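Local coordinates for extracellular ligand-binding receptor (Rhodopseudomonas palustris, PDB 3UKJ), which binds aromatic acids such as 3-(4-hydroxy-phenyl)pyruvic acid and is probably the periplasmic solute-binding component of a transport system for lignin-derived aromatic compounds, at residues A[135-140]-A[190-195]. Residues are numbered along the deposited sequence; the frame is centred on the assembly and turned at random.
Sequences IKTVGY and NPDAIL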
# COMPACT_ATOMS: atom_id res chain seq x y z
N ILE A 135 1.92 -16.15 -21.50
CA ILE A 135 0.51 -15.91 -21.14
C ILE A 135 -0.17 -15.11 -22.26
O ILE A 135 0.39 -14.10 -22.70
CB ILE A 135 0.44 -15.11 -19.83
CG1 ILE A 135 1.11 -15.88 -18.66
CG2 ILE A 135 -1.00 -14.68 -19.51
CD1 ILE A 135 0.62 -17.32 -18.49
N LYS A 136 -1.27 -15.64 -22.80
CA LYS A 136 -2.04 -14.93 -23.83
C LYS A 136 -3.39 -14.42 -23.30
O LYS A 136 -3.88 -13.40 -23.79
CB LYS A 136 -2.26 -15.83 -25.05
CG LYS A 136 -1.00 -16.11 -25.86
CD LYS A 136 -1.31 -16.99 -27.07
CE LYS A 136 -1.11 -18.47 -26.74
NZ LYS A 136 -1.30 -19.35 -27.92
N THR A 137 -4.05 -15.22 -22.47
CA THR A 137 -5.37 -14.89 -21.93
C THR A 137 -5.30 -14.74 -20.40
O THR A 137 -4.55 -15.45 -19.72
CB THR A 137 -6.39 -16.00 -22.24
OG1 THR A 137 -5.84 -17.26 -21.85
CG2 THR A 137 -6.75 -16.03 -23.73
N VAL A 138 -6.05 -13.76 -19.87
CA VAL A 138 -5.98 -13.40 -18.45
C VAL A 138 -7.38 -13.19 -17.91
O VAL A 138 -8.23 -12.61 -18.60
CB VAL A 138 -5.23 -12.08 -18.22
CG1 VAL A 138 -4.91 -11.92 -16.71
CG2 VAL A 138 -3.94 -12.05 -19.02
N GLY A 139 -7.65 -13.84 -16.78
CA GLY A 139 -8.89 -13.58 -16.00
C GLY A 139 -8.60 -12.71 -14.78
O GLY A 139 -7.46 -12.65 -14.31
N TYR A 140 -9.64 -12.11 -14.21
CA TYR A 140 -9.47 -11.23 -13.05
C TYR A 140 -10.50 -11.57 -11.99
O TYR A 140 -11.65 -11.81 -12.33
CB TYR A 140 -9.64 -9.78 -13.49
CG TYR A 140 -9.54 -8.77 -12.36
CD1 TYR A 140 -8.30 -8.46 -11.82
CD2 TYR A 140 -10.68 -8.24 -11.74
CE1 TYR A 140 -8.18 -7.52 -10.79
CE2 TYR A 140 -10.57 -7.28 -10.73
CZ TYR A 140 -9.31 -6.99 -10.20
OH TYR A 140 -9.14 -6.03 -9.21
N ASN A 190 -10.97 -20.74 -18.26
CA ASN A 190 -9.61 -21.29 -18.32
C ASN A 190 -8.57 -20.35 -18.95
O ASN A 190 -7.90 -20.72 -19.91
CB ASN A 190 -9.61 -22.66 -19.01
CG ASN A 190 -8.36 -23.46 -18.69
OD1 ASN A 190 -7.78 -23.29 -17.61
ND2 ASN A 190 -7.83 -24.13 -19.69
N PRO A 191 -8.41 -19.15 -18.37
CA PRO A 191 -7.38 -18.27 -18.90
C PRO A 191 -5.99 -18.83 -18.56
O PRO A 191 -5.85 -19.64 -17.64
CB PRO A 191 -7.65 -16.95 -18.13
CG PRO A 191 -8.27 -17.40 -16.83
CD PRO A 191 -9.16 -18.53 -17.26
N ASP A 192 -4.97 -18.44 -19.32
CA ASP A 192 -3.62 -18.87 -19.01
C ASP A 192 -3.15 -18.39 -17.63
O ASP A 192 -2.30 -19.02 -17.01
CB ASP A 192 -2.66 -18.31 -20.08
CG ASP A 192 -2.99 -18.81 -21.48
OD1 ASP A 192 -3.44 -19.97 -21.63
OD2 ASP A 192 -2.69 -18.09 -22.47
N ALA A 193 -3.62 -17.21 -17.23
CA ALA A 193 -3.22 -16.61 -15.94
C ALA A 193 -4.44 -15.93 -15.32
O ALA A 193 -5.38 -15.54 -16.04
CB ALA A 193 -2.10 -15.59 -16.19
N ILE A 194 -4.41 -15.76 -14.00
CA ILE A 194 -5.43 -15.01 -13.30
C ILE A 194 -4.79 -14.00 -12.37
O ILE A 194 -3.84 -14.33 -11.65
CB ILE A 194 -6.36 -15.91 -12.46
CG1 ILE A 194 -7.26 -16.76 -13.39
CG2 ILE A 194 -7.18 -15.06 -11.45
CD1 ILE A 194 -8.17 -17.72 -12.63
N LEU A 195 -5.31 -12.78 -12.40
CA LEU A 195 -4.84 -11.71 -11.50
C LEU A 195 -5.88 -11.60 -10.39
O LEU A 195 -7.06 -11.44 -10.65
CB LEU A 195 -4.67 -10.40 -12.27
CG LEU A 195 -4.37 -9.15 -11.41
CD1 LEU A 195 -3.00 -9.31 -10.75
CD2 LEU A 195 -4.48 -7.88 -12.26
O HOH W 1 -6.46 -19.31 -23.22
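The flat carboxylate of Asp192 grips two consecutive backbone N-H groups through OD2: Lys136 N, 2.9 Å away, meets the anti lone pair, whereas Thr137 N, at 3.2 Å, comes from above the carboxylate plane, 47° out of it. On the other oxygen, OD1, a water makes a weak bond. Aspartate suits the place because its short side chain brings an acceptor to both amides at the start of a strand. Thr137 returns the grip: with chi1 at 50°, OG1 sits between its own N and carbonyl carbon and accepts the N-H of Asp192 at 2.9 Å. Were Asp192 an alanine, the amides of Lys136 and Thr137 would probably lose their shared acceptor, leaving the turn into strand 137-143 less firmly tied.

At the other end, CD1 of the Tyr140 ring lies 3.9 Å from CD2 of Leu195, and the Leu195 carbonyl oxygen approaches the ring obliquely. Phe152 of helix 146-161 meets the same ring, its plane turned by about 55°. Leucine offers a branched end to the broad tyrosine ring, and both reach that helix. Between these ends, Gly139 N binds Ala193 O and Leu195 N binds Gly139 O, both at 2.9 Å. Glycine is apt at 139 because a side chain there would run into CG of Pro191. Small Ala193 fits against CG2 of Ile135, at 3.6 Å. Val138, Ala193, Tyr140 and Leu195 share one sheet face, on which helices 119-132 and 146-161 pack. Strand 137-143 thus lies between parallel neighbours 165-172 and 193-197; the chain passes by helix 146-161 to edge strand 165-172 and returns by helix 180-189 to 193-197, in the alpha/beta sheet of one lobe of a periplasmic binding protein.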